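Ornithine carbamoyltransferase (Giardia intestinalis, PDB 3GRF) probably transfers the carbamoyl group of carbamoyl phosphate to ornithine to form citrulline, a reversible reaction that belongs here to the arginine degradation pathway. Local coordinates at residues Ile162-Cys167 against Val235-Thr240; Asp227-Cys232 against Asp266-Ala271; Asn157-Ile162 against Ala183-Glu188; Ile278-Leu283 against Tyr304-Asn309. One frame throughout, in Å; residues are numbered along the deposited sequence.

All four contacts lie in the ornithine-binding half of the chain. Interactions 1, 3 and 4 are buried; interaction 1 joins two neighbouring strands by backbone bonds. Interaction 4 leaves the same sheet at strand 278-281, bonded to 237-240, and reaches helix 303-322 through the Glu306 carboxylate and a Leu283-Ala307 contact, close to a second subunit. Interaction 3 shares Ile162 with interaction 1 and packs the approach to strand 164-167 against the end of helix 173-185, with waters in place of direct bonds. Interaction 2, the outermost and only partly buried, joins two short helices by apolar and sulfur contacts; the Cys167-Cys228 disulfide ties it to interaction 1, whereas interactions 2 and 3 do not touch.

Interaction 1: residues Ile162-Cys167 against Val235-Thr240; sequences IKFAYC and VDVVYT
Three rings gather on one face of this parallel strand pair, with Tyr239 between Phe164 and Tyr166. Phe164 and Tyr239 meet obliquely, their planes at 51° and neither stacked nor edge-to-face; Phe164 CZ lies 3.5 Å from Tyr239 CB and also meets Tyr239 CD2. The other flank of Tyr239 offers CD1 to Tyr166 CD2 at 4.0 Å. Phe164 holds CG anti to its backbone N (chi1 177°), which carries CD1 to Val237 CG1 at 3.6 Å. Beneath the rings, Ala165 N and O both bond to strand 237-240, N to Val237 O and O accepting Tyr239 N, and Cys167 N continues the pattern to Tyr239 O. At the N-terminal end of the pair, the Asp236 side chain takes over from the backbone: the anti lone pair of OD1 receives Lys163 N at 2.7 Å in a nearly straight bond (168°), and Asp236 N returns a bond to Lys163 O at 2.8 Å. Its OD2 is held by Arg276 and Ser274, so the carboxylate is fixed at both oxygens. Both strands are inner members of the Rossmann-like sheet; Leu178 of helix 173-185 and Phe149 of helix 135-151 cover the aromatic face, while strands 188-192 and 278-281 flank the pair.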
loop_
_atom_site.group_PDB
_atom_site.type_symbol
_atom_site.label_atom_id
_atom_site.label_comp_id
_atom_site.label_asym_id
_atom_site.label_seq_id
_atom_site.Cartn_x
_atom_site.Cartn_y
_atom_site.Cartn_z
ATOM N N ILE A 162 -0.906 -17.024 37.267
ATOM C CA ILE A 162 -0.182 -17.591 36.130
ATOM C C ILE A 162 1.284 -17.286 36.332
ATOM O O ILE A 162 1.679 -16.120 36.254
ATOM C CB ILE A 162 -0.626 -17.018 34.745
ATOM C CG1 ILE A 162 -2.122 -17.144 34.552
ATOM C CG2 ILE A 162 0.008 -17.840 33.609
ATOM C CD1 ILE A 162 -2.633 -18.530 34.902
ATOM N N LYS A 163 2.076 -18.314 36.602
ATOM C CA LYS A 163 3.536 -18.136 36.740
ATOM C C LYS A 163 4.131 -18.144 35.330
ATOM O O LYS A 163 3.815 -19.027 34.554
ATOM C CB LYS A 163 4.154 -19.249 37.589
ATOM C CG LYS A 163 3.747 -19.284 39.079
ATOM C CD LYS A 163 2.728 -20.399 39.318
ATOM C CE LYS A 163 2.806 -20.955 40.718
ATOM N NZ LYS A 163 3.573 -22.248 40.644
ATOM N N PHE A 164 4.984 -17.159 35.010
ATOM C CA PHE A 164 5.471 -16.947 33.644
ATOM C C PHE A 164 7.004 -17.161 33.647
ATOM O O PHE A 164 7.694 -16.723 34.570
ATOM C CB PHE A 164 5.088 -15.546 33.163
ATOM C CG PHE A 164 5.622 -15.203 31.771
ATOM C CD1 PHE A 164 4.838 -15.396 30.648
ATOM C CD2 PHE A 164 6.924 -14.702 31.604
ATOM C CE1 PHE A 164 5.326 -15.094 29.383
ATOM C CE2 PHE A 164 7.401 -14.397 30.374
ATOM C CZ PHE A 164 6.627 -14.603 29.258
ATOM N N ALA A 165 7.547 -17.857 32.658
ATOM C CA ALA A 165 9.026 -17.860 32.516
ATOM C C ALA A 165 9.520 -17.534 31.099
ATOM O O ALA A 165 8.947 -18.031 30.144
ATOM C CB ALA A 165 9.620 -19.212 32.974
ATOM N N TYR A 166 10.569 -16.703 30.997
ATOM C CA TYR A 166 11.195 -16.356 29.738
ATOM C C TYR A 166 12.516 -17.134 29.747
ATOM O O TYR A 166 13.204 -17.130 30.765
ATOM C CB TYR A 166 11.488 -14.842 29.564
ATOM C CG TYR A 166 12.226 -14.658 28.263
ATOM C CD1 TYR A 166 13.648 -14.689 28.206
ATOM C CD2 TYR A 166 11.527 -14.580 27.084
ATOM C CE1 TYR A 166 14.297 -14.635 26.974
ATOM C CE2 TYR A 166 12.164 -14.511 25.852
ATOM C CZ TYR A 166 13.557 -14.562 25.809
ATOM O OH TYR A 166 14.201 -14.489 24.607
ATOM N N CYS A 167 12.827 -17.855 28.659
ATOM C CA CYS A 167 14.083 -18.637 28.589
ATOM C C CYS A 167 14.899 -18.106 27.443
ATOM O O CYS A 167 14.349 -17.843 26.390
ATOM C CB CYS A 167 13.850 -20.149 28.412
ATOM S SG CYS A 167 13.481 -21.012 29.940
ATOM N N VAL A 235 6.098 -23.634 36.359
ATOM C CA VAL A 235 5.603 -22.429 35.678
ATOM C C VAL A 235 4.421 -22.765 34.754
ATOM O O VAL A 235 4.246 -23.916 34.359
ATOM C CB VAL A 235 6.727 -21.617 34.946
ATOM C CG1 VAL A 235 7.835 -21.180 35.923
ATOM C CG2 VAL A 235 7.301 -22.405 33.793
ATOM N N ASP A 236 3.597 -21.774 34.433
ATOM C CA ASP A 236 2.388 -22.005 33.630
ATOM C C ASP A 236 2.560 -21.589 32.169
ATOM O O ASP A 236 1.759 -21.950 31.311
ATOM C CB ASP A 236 1.199 -21.264 34.239
ATOM C CG ASP A 236 0.945 -21.651 35.673
ATOM O OD1 ASP A 236 1.092 -20.779 36.552
ATOM O OD2 ASP A 236 0.591 -22.821 35.916
ATOM N N VAL A 237 3.597 -20.796 31.892
ATOM C CA VAL A 237 3.883 -20.298 30.545
ATOM C C VAL A 237 5.386 -20.390 30.411
ATOM O O VAL A 237 6.106 -19.944 31.310
ATOM C CB VAL A 237 3.510 -18.809 30.317
ATOM C CG1 VAL A 237 3.844 -18.390 28.832
ATOM C CG2 VAL A 237 2.038 -18.567 30.648
ATOM N N VAL A 238 5.835 -20.967 29.298
ATOM C CA VAL A 238 7.242 -20.907 28.946
ATOM C C VAL A 238 7.425 -20.215 27.601
ATOM O O VAL A 238 6.933 -20.668 26.567
ATOM C CB VAL A 238 7.872 -22.296 28.872
ATOM C CG1 VAL A 238 9.387 -22.182 28.491
ATOM C CG2 VAL A 238 7.690 -23.047 30.199
ATOM N N TYR A 239 8.183 -19.128 27.601
ATOM C CA TYR A 239 8.188 -18.280 26.442
ATOM C C TYR A 239 9.644 -18.190 26.070
ATOM O O TYR A 239 10.494 -18.088 26.945
ATOM C CB TYR A 239 7.593 -16.926 26.854
ATOM C CG TYR A 239 7.288 -15.909 25.773
ATOM C CD1 TYR A 239 8.276 -15.423 24.919
ATOM C CD2 TYR A 239 6.038 -15.389 25.667
ATOM C CE1 TYR A 239 8.005 -14.456 23.971
ATOM C CE2 TYR A 239 5.754 -14.421 24.764
ATOM C CZ TYR A 239 6.733 -13.980 23.890
ATOM O OH TYR A 239 6.427 -13.014 22.986
ATOM N N THR A 240 9.926 -18.284 24.777
ATOM C CA THR A 240 11.281 -18.061 24.283
ATOM C C THR A 240 11.255 -17.331 22.960
ATOM O O THR A 240 10.189 -17.129 22.372
ATOM C CB THR A 240 12.082 -19.377 24.206
ATOM O OG1 THR A 240 13.462 -19.062 23.965
ATOM C CG2 THR A 240 11.528 -20.304 23.147
#

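Interaction 2: residues Asp227-Cys232 against Asp266-Ala271; sequences DCKKGC and DDAVMA
Val269 and its neighbour Ala268 pack one short helix, 267-270, against another, 228-232, in a small apolar contact near the surface of the ornithine-binding domain. Val269 is the wedge. Its CG1, anti to the backbone N (chi1 165°), meets two sulfurs, Cys232 SG at 4.0 Å and Cys228 SG at 4.1 Å, while CG2 turns to the aliphatic part of Lys229 and lies 3.9 Å from CE. Lys229 runs on past the valine, its chain bent at chi3, and lays NZ 3.8 Å from Ala268 CB. Helix 267-270 opens with an N-cap: Asp266 OD2 accepts Val269 N at 3.0 Å, met almost head-on to its C-O bond, which fixes the first turn and with it the valine backbone. The same oxygen lies 4.7 Å from Lys229 NZ, too far for a salt bridge and probably giving at most a weak attraction. Inward, the contact rests on the parallel sheet of this Rossmann-like domain, where Cys232 touches Ala165 and Cys167 of strand 164-167. Cys228 is anchored there covalently by its disulfide to Cys167. Phe263 packs on Cys228 as well, and Met270 packs on Val295 of helix 293-296.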
loop_
_atom_site.group_PDB
_atom_site.type_symbol
_atom_site.label_atom_id
_atom_site.label_comp_id
_atom_site.label_asym_id
_atom_site.label_seq_id
_atom_site.Cartn_x
_atom_site.Cartn_y
_atom_site.Cartn_z
ATOM N N ASP A 227 19.479 -21.296 35.460
ATOM C CA ASP A 227 19.195 -22.697 35.146
ATOM C C ASP A 227 17.731 -22.709 34.729
ATOM O O ASP A 227 16.857 -22.432 35.569
ATOM C CB ASP A 227 19.418 -23.569 36.402
ATOM C CG ASP A 227 19.498 -25.082 36.095
ATOM O OD1 ASP A 227 20.611 -25.587 35.815
ATOM O OD2 ASP A 227 18.460 -25.779 36.152
ATOM N N CYS A 228 17.464 -22.875 33.446
ATOM C CA CYS A 228 16.112 -22.818 32.912
ATOM C C CYS A 228 15.150 -23.849 33.526
ATOM O O CYS A 228 13.970 -23.556 33.711
ATOM C CB CYS A 228 16.206 -22.974 31.395
ATOM S SG CYS A 228 14.666 -22.620 30.505
ATOM N N LYS A 229 15.655 -25.041 33.841
ATOM C CA LYS A 229 14.809 -26.087 34.461
ATOM C C LYS A 229 14.358 -25.699 35.856
ATOM O O LYS A 229 13.183 -25.883 36.247
ATOM C CB LYS A 229 15.549 -27.433 34.512
ATOM C CG LYS A 229 15.139 -28.313 33.349
ATOM C CD LYS A 229 16.071 -29.486 33.086
ATOM C CE LYS A 229 16.411 -29.457 31.594
ATOM N NZ LYS A 229 17.480 -30.406 31.182
ATOM N N LYS A 230 15.308 -25.134 36.606
ATOM C CA LYS A 230 15.035 -24.656 37.937
ATOM C C LYS A 230 14.093 -23.488 37.786
ATOM O O LYS A 230 13.165 -23.337 38.573
ATOM C CB LYS A 230 16.328 -24.248 38.668
ATOM C CG LYS A 230 17.369 -25.357 38.765
ATOM C CD LYS A 230 17.777 -25.645 40.196
ATOM C CE LYS A 230 18.570 -26.978 40.314
ATOM N NZ LYS A 230 17.706 -28.203 40.472
ATOM N N GLY A 231 14.334 -22.674 36.762
ATOM C CA GLY A 231 13.513 -21.486 36.537
ATOM C C GLY A 231 12.113 -21.787 36.081
ATOM O O GLY A 231 11.171 -21.044 36.401
ATOM N N CYS A 232 11.970 -22.883 35.332
ATOM C CA CYS A 232 10.692 -23.288 34.746
ATOM C C CYS A 232 9.879 -24.265 35.624
ATOM O O CYS A 232 8.748 -24.637 35.274
ATOM C CB CYS A 232 10.889 -23.890 33.342
ATOM S SG CYS A 232 11.411 -22.696 32.110
ATOM N N ASP A 266 13.498 -27.481 25.605
ATOM C CA ASP A 266 13.270 -28.866 25.133
ATOM C C ASP A 266 12.187 -29.622 25.944
ATOM O O ASP A 266 11.458 -29.020 26.753
ATOM C CB ASP A 266 14.615 -29.648 25.080
ATOM C CG ASP A 266 15.305 -29.770 26.459
ATOM O OD1 ASP A 266 16.445 -30.201 26.491
ATOM O OD2 ASP A 266 14.733 -29.465 27.522
ATOM N N ASP A 267 12.082 -30.934 25.732
ATOM C CA ASP A 267 11.039 -31.745 26.368
ATOM C C ASP A 267 11.288 -31.809 27.888
ATOM O O ASP A 267 10.334 -31.818 28.674
ATOM C CB ASP A 267 11.016 -33.173 25.788
ATOM C CG ASP A 267 10.378 -33.280 24.381
ATOM O OD1 ASP A 267 9.725 -32.352 23.876
ATOM O OD2 ASP A 267 10.510 -34.364 23.768
ATOM N N ALA A 268 12.562 -31.868 28.304
ATOM C CA ALA A 268 12.891 -31.947 29.739
ATOM C C ALA A 268 12.581 -30.632 30.432
ATOM O O ALA A 268 12.234 -30.604 31.615
ATOM C CB ALA A 268 14.368 -32.273 29.946
ATOM N N VAL A 269 12.730 -29.540 29.701
ATOM C CA VAL A 269 12.353 -28.232 30.228
ATOM C C VAL A 269 10.830 -28.203 30.422
ATOM O O VAL A 269 10.362 -27.880 31.507
ATOM C CB VAL A 269 12.896 -27.034 29.345
ATOM C CG1 VAL A 269 12.202 -25.734 29.688
ATOM C CG2 VAL A 269 14.399 -26.830 29.552
ATOM N N MET A 270 10.060 -28.548 29.384
ATOM C CA MET A 270 8.591 -28.522 29.467
ATOM C C MET A 270 8.008 -29.531 30.482
ATOM O O MET A 270 6.967 -29.261 31.113
ATOM C CB MET A 270 7.939 -28.695 28.085
ATOM C CG MET A 270 8.263 -27.569 27.098
ATOM S SD MET A 270 7.686 -25.919 27.642
ATOM C CE MET A 270 5.882 -26.094 27.270
ATOM N N ALA A 271 8.700 -30.667 30.644
ATOM C CA ALA A 271 8.354 -31.679 31.657
ATOM C C ALA A 271 8.416 -31.205 33.105
ATOM O O ALA A 271 7.895 -31.868 33.983
ATOM C CB ALA A 271 9.191 -32.972 31.467
#

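Interaction 3: residues Asn157-Ile162 against Ala183-Glu188; sequences NGFKGI and ALLGME
Lys160 and Met187 bring the two backbones together, CA to CA 5.2 Å, where a single helix-like turn (159-161) faces the C-terminal end of helix 173-185. That helix stops in a Schellman motif: Gly186, with phi at 82°, is the C-prime residue, and Met187 N reaches back to Cys182 O, after which the chain bends into strand 188-192. Phe159 is the main side chain on the other segment. Leu185 sets CD1 squarely over the centre of the Phe159 ring, 4.0 Å from the centroid and only 4° off the normal, a CH-pi contact, while CD2 touches CD1 of Phe159. Met187 comes to the ring obliquely as a Met-aromatic partner, SD 5.0 Å from the centroid. Its CG presses on Phe159 O at 3.2 Å, and the bend at chi3 (75°) brings CE to 3.7 Å from Ile162 O. Leu21 and Ile25 of helix 18-33 and Phe142 of helix 135-151 close round this apolar patch, and Phe155 meets Phe159 edge-to-face. On the polar side the long Lys160 chain lays CE against Leu185 O. One water donates to Lys160 O at 2.8 Å and to Ile162 O, and accepts Glu188 N at 3.0 Å; a second lies between Lys160 O and Gly186 O. Direct polar bonds between the segments are thus replaced by water bridges, while the Phe159 ring, Leu185 and the Met187 thioether supply the apolar packing.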
loop_
_atom_site.group_PDB
_atom_site.type_symbol
_atom_site.label_atom_id
_atom_site.label_comp_id
_atom_site.label_asym_id
_atom_site.label_seq_id
_atom_site.Cartn_x
_atom_site.Cartn_y
_atom_site.Cartn_z
ATOM N N ASN A 157 -8.071 -16.997 39.255
ATOM C CA ASN A 157 -7.071 -16.103 39.855
ATOM C C ASN A 157 -6.432 -15.110 38.874
ATOM O O ASN A 157 -5.375 -14.545 39.153
ATOM C CB ASN A 157 -6.029 -16.871 40.689
ATOM C CG ASN A 157 -5.312 -15.977 41.717
ATOM O OD1 ASN A 157 -5.835 -14.941 42.118
ATOM N ND2 ASN A 157 -4.088 -16.351 42.093
ATOM N N GLY A 158 -7.086 -14.932 37.701
ATOM C CA GLY A 158 -6.652 -13.951 36.739
ATOM C C GLY A 158 -5.211 -14.195 36.330
ATOM O O GLY A 158 -4.767 -15.330 36.364
ATOM N N PHE A 159 -4.507 -13.124 35.962
ATOM C CA PHE A 159 -3.060 -13.165 35.681
ATOM C C PHE A 159 -2.249 -13.439 36.950
ATOM O O PHE A 159 -1.146 -13.995 36.903
ATOM C CB PHE A 159 -2.588 -11.855 35.035
ATOM C CG PHE A 159 -3.104 -11.629 33.636
ATOM C CD1 PHE A 159 -4.081 -10.665 33.387
ATOM C CD2 PHE A 159 -2.598 -12.360 32.548
ATOM C CE1 PHE A 159 -4.565 -10.457 32.091
ATOM C CE2 PHE A 159 -3.085 -12.154 31.263
ATOM C CZ PHE A 159 -4.069 -11.207 31.039
ATOM N N LYS A 160 -2.817 -13.084 38.095
ATOM C CA LYS A 160 -2.118 -13.207 39.364
ATOM C C LYS A 160 -1.527 -14.589 39.622
ATOM O O LYS A 160 -0.430 -14.677 40.163
ATOM C CB LYS A 160 -3.032 -12.812 40.515
ATOM C CG LYS A 160 -3.722 -11.485 40.307
ATOM C CD LYS A 160 -2.784 -10.382 40.639
ATOM C CE LYS A 160 -3.135 -9.105 39.895
ATOM N NZ LYS A 160 -4.527 -8.604 40.134
ATOM N N GLY A 161 -2.256 -15.645 39.237
ATOM C CA GLY A 161 -1.881 -17.045 39.496
ATOM C C GLY A 161 -1.037 -17.698 38.414
ATOM O O GLY A 161 -0.511 -18.796 38.605
ATOM N N ILE A 162 -0.906 -17.024 37.267
ATOM C CA ILE A 162 -0.182 -17.591 36.130
ATOM C C ILE A 162 1.284 -17.286 36.332
ATOM O O ILE A 162 1.679 -16.120 36.254
ATOM C CB ILE A 162 -0.626 -17.018 34.745
ATOM C CG1 ILE A 162 -2.122 -17.144 34.552
ATOM C CG2 ILE A 162 0.008 -17.840 33.609
ATOM C CD1 ILE A 162 -2.633 -18.530 34.902
ATOM N N ALA A 183 5.097 -7.353 35.503
ATOM C CA ALA A 183 5.099 -6.467 36.665
ATOM C C ALA A 183 3.766 -5.733 36.787
ATOM O O ALA A 183 3.231 -5.615 37.876
ATOM C CB ALA A 183 6.179 -5.481 36.516
ATOM N N LEU A 184 3.299 -5.204 35.647
ATOM C CA LEU A 184 2.066 -4.420 35.480
ATOM C C LEU A 184 0.852 -5.255 35.887
ATOM O O LEU A 184 -0.051 -4.771 36.559
ATOM C CB LEU A 184 1.918 -3.988 33.981
ATOM C CG LEU A 184 1.739 -2.512 33.573
ATOM C CD1 LEU A 184 2.311 -1.570 34.621
ATOM C CD2 LEU A 184 2.395 -2.252 32.225
ATOM N N LEU A 185 0.884 -6.529 35.450
ATOM C CA LEU A 185 -0.233 -7.447 35.676
ATOM C C LEU A 185 -0.132 -8.251 36.985
ATOM O O LEU A 185 -1.091 -8.905 37.376
ATOM C CB LEU A 185 -0.458 -8.365 34.439
ATOM C CG LEU A 185 -0.965 -7.620 33.183
ATOM C CD1 LEU A 185 -0.837 -8.542 31.991
ATOM C CD2 LEU A 185 -2.489 -7.177 33.286
ATOM N N GLY A 186 1.013 -8.170 37.663
ATOM C CA GLY A 186 1.165 -8.761 38.985
ATOM C C GLY A 186 1.473 -10.237 38.902
ATOM O O GLY A 186 1.060 -11.030 39.761
ATOM N N MET A 187 2.245 -10.603 37.879
ATOM C CA MET A 187 2.656 -11.977 37.676
ATOM C C MET A 187 4.030 -12.229 38.246
ATOM O O MET A 187 4.909 -11.348 38.279
ATOM C CB MET A 187 2.639 -12.318 36.167
ATOM C CG MET A 187 1.252 -12.301 35.569
ATOM S SD MET A 187 1.107 -12.115 33.796
ATOM C CE MET A 187 1.596 -13.794 33.333
ATOM N N GLU A 188 4.209 -13.464 38.686
ATOM C CA GLU A 188 5.530 -13.987 38.968
ATOM C C GLU A 188 6.236 -14.213 37.617
ATOM O O GLU A 188 5.783 -14.980 36.767
ATOM C CB GLU A 188 5.407 -15.266 39.788
ATOM C CG GLU A 188 6.702 -15.950 40.009
ATOM C CD GLU A 188 7.059 -16.051 41.462
ATOM O OE1 GLU A 188 6.770 -15.070 42.201
ATOM O OE2 GLU A 188 7.642 -17.095 41.859
HETATM O O HOH W 1 1.809 -15.177 38.544
HETATM O O HOH W 2 1.213 -13.026 41.612
#

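Interaction 4: residues Ile278-Leu283 against Tyr304-Asn309; sequences IFMNCL and YDEAGN
Glu306 reaches from helix 303-322 across to strand 278-281, the last strand of the parallel Rossmann-like sheet, where the chain runs into Asn-Cys-Leu-Pro; this sequence probably corresponds to the His-Cys-Leu-Pro signature found at the active site of related ornithine carbamoyltransferases. The CB of Glu306 points toward the strand; CG leaves it anti to the backbone N (chi1 162°) and the chain stays extended beyond, which carries the carboxylate to the strand. CG passes Met280 CE at 4.0 Å. Next, CD comes to 3.5 Å from the same methyl, which the bend of Met280 at chi3 (79°) folds back over the carboxylate. The two oxygens then part company. OE1 accepts Asn281 N at 3.3 Å, a longish bond met on the syn side of the carboxylate and 19° out of its plane, and also lies 3.4 Å from Met280 CB. OE2 touches Met280 CE at 3.6 Å and approaches Cys282 CA; Asp141 of helix 135-151 brings a second carboxylate close to it. The carboxylate therefore sits buried among methionine carbons and the strand backbone, with one long N-H bond from the strand to OE1. Along the helix, Asp305 forms salt bridges to Lys148 and to Arg99 of a second subunit, and Tyr304 OH hydrogen-bonds to Asp92 of that subunit. Val96 of the same neighbouring subunit packs on both Leu283 and Ala307, which meet each other through Leu283 CD1 and Ala307 CB at 3.9 Å.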
loop_
_atom_site.group_PDB
_atom_site.type_symbol
_atom_site.label_atom_id
_atom_site.label_comp_id
_atom_site.label_asym_id
_atom_site.label_seq_id
_atom_site.Cartn_x
_atom_site.Cartn_y
_atom_site.Cartn_z
ATOM N N ILE A 278 1.533 -23.686 29.001
ATOM C CA ILE A 278 1.491 -23.493 27.574
ATOM C C ILE A 278 2.876 -23.005 27.173
ATOM O O ILE A 278 3.613 -22.524 28.014
ATOM C CB ILE A 278 0.349 -22.542 27.112
ATOM C CG1 ILE A 278 0.582 -21.108 27.574
ATOM C CG2 ILE A 278 -1.061 -23.059 27.562
ATOM C CD1 ILE A 278 -0.501 -20.122 27.077
ATOM N N PHE A 279 3.207 -23.142 25.902
ATOM C CA PHE A 279 4.490 -22.691 25.349
ATOM C C PHE A 279 4.206 -21.554 24.299
ATOM O O PHE A 279 3.286 -21.671 23.471
ATOM C CB PHE A 279 5.237 -23.870 24.699
ATOM C CG PHE A 279 6.363 -23.432 23.875
ATOM C CD1 PHE A 279 7.586 -23.110 24.495
ATOM C CD2 PHE A 279 6.203 -23.239 22.506
ATOM C CE1 PHE A 279 8.655 -22.602 23.723
ATOM C CE2 PHE A 279 7.275 -22.741 21.711
ATOM C CZ PHE A 279 8.481 -22.414 22.322
ATOM N N MET A 280 4.974 -20.454 24.378
ATOM C CA MET A 280 4.833 -19.279 23.532
ATOM C C MET A 280 6.183 -18.901 22.911
ATOM O O MET A 280 7.214 -19.164 23.522
ATOM C CB MET A 280 4.363 -18.122 24.401
ATOM C CG MET A 280 3.001 -18.382 24.973
ATOM S SD MET A 280 2.277 -16.989 25.882
ATOM C CE MET A 280 1.662 -15.916 24.580
ATOM N N ASN A 281 6.161 -18.285 21.726
ATOM C CA ASN A 281 7.365 -17.729 21.035
ATOM C C ASN A 281 6.782 -16.704 20.051
ATOM O O ASN A 281 5.906 -17.039 19.198
ATOM C CB ASN A 281 8.132 -18.885 20.303
ATOM C CG ASN A 281 9.389 -18.431 19.507
ATOM O OD1 ASN A 281 10.303 -19.218 19.306
ATOM N ND2 ASN A 281 9.425 -17.193 19.057
ATOM N N CYS A 282 7.213 -15.448 20.161
ATOM C CA CYS A 282 6.628 -14.382 19.351
ATOM C C CYS A 282 6.913 -14.546 17.854
ATOM O O CYS A 282 6.261 -13.900 17.030
ATOM C CB CYS A 282 7.089 -13.024 19.875
ATOM S SG CYS A 282 8.892 -12.825 20.013
ATOM N N LEU A 283 7.872 -15.411 17.511
ATOM C CA LEU A 283 8.295 -15.673 16.108
ATOM C C LEU A 283 9.205 -14.569 15.532
ATOM O O LEU A 283 9.233 -13.470 16.052
ATOM C CB LEU A 283 7.109 -15.968 15.164
ATOM C CG LEU A 283 6.161 -17.126 15.534
ATOM C CD1 LEU A 283 4.950 -17.237 14.585
ATOM C CD2 LEU A 283 6.925 -18.461 15.646
ATOM N N TYR A 304 0.979 -20.221 16.893
ATOM C CA TYR A 304 0.309 -19.700 15.706
ATOM C C TYR A 304 -0.945 -18.882 16.085
ATOM O O TYR A 304 -1.260 -17.912 15.420
ATOM C CB TYR A 304 -0.162 -20.830 14.798
ATOM C CG TYR A 304 0.852 -21.632 14.020
ATOM C CD1 TYR A 304 0.578 -22.955 13.711
ATOM C CD2 TYR A 304 2.052 -21.093 13.589
ATOM C CE1 TYR A 304 1.439 -23.723 12.979
ATOM C CE2 TYR A 304 2.953 -21.869 12.856
ATOM C CZ TYR A 304 2.632 -23.189 12.562
ATOM O OH TYR A 304 3.465 -23.990 11.831
ATOM N N ASP A 305 -1.702 -19.346 17.075
ATOM C CA ASP A 305 -2.866 -18.596 17.566
ATOM C C ASP A 305 -2.408 -17.302 18.214
ATOM O O ASP A 305 -3.069 -16.264 18.117
ATOM C CB ASP A 305 -3.634 -19.414 18.602
ATOM C CG ASP A 305 -4.598 -20.434 17.967
ATOM O OD1 ASP A 305 -5.130 -21.258 18.731
ATOM O OD2 ASP A 305 -4.819 -20.421 16.728
ATOM N N GLU A 306 -1.252 -17.379 18.874
ATOM C CA GLU A 306 -0.613 -16.203 19.443
ATOM C C GLU A 306 -0.250 -15.203 18.329
ATOM O O GLU A 306 -0.423 -14.026 18.518
ATOM C CB GLU A 306 0.628 -16.619 20.276
ATOM C CG GLU A 306 1.632 -15.501 20.581
ATOM C CD GLU A 306 2.883 -15.986 21.286
ATOM O OE1 GLU A 306 3.078 -17.195 21.386
ATOM O OE2 GLU A 306 3.721 -15.153 21.694
ATOM N N ALA A 307 0.254 -15.661 17.183
ATOM C CA ALA A 307 0.702 -14.745 16.122
ATOM C C ALA A 307 -0.495 -14.121 15.430
ATOM O O ALA A 307 -0.462 -12.961 15.075
ATOM C CB ALA A 307 1.564 -15.473 15.095
ATOM N N GLY A 308 -1.566 -14.889 15.260
ATOM C CA GLY A 308 -2.813 -14.360 14.752
ATOM C C GLY A 308 -3.419 -13.291 15.634
ATOM O O GLY A 308 -4.142 -12.392 15.135
ATOM N N ASN A 309 -3.151 -13.403 16.943
ATOM C CA ASN A 309 -3.651 -12.451 17.960
ATOM C C ASN A 309 -2.957 -11.084 17.879
ATOM O O ASN A 309 -3.411 -10.109 18.479
ATOM C CB ASN A 309 -3.511 -13.036 19.385
ATOM C CG ASN A 309 -4.608 -14.046 19.706
ATOM O OD1 ASN A 309 -5.719 -13.983 19.166
ATOM N ND2 ASN A 309 -4.318 -14.965 20.609
#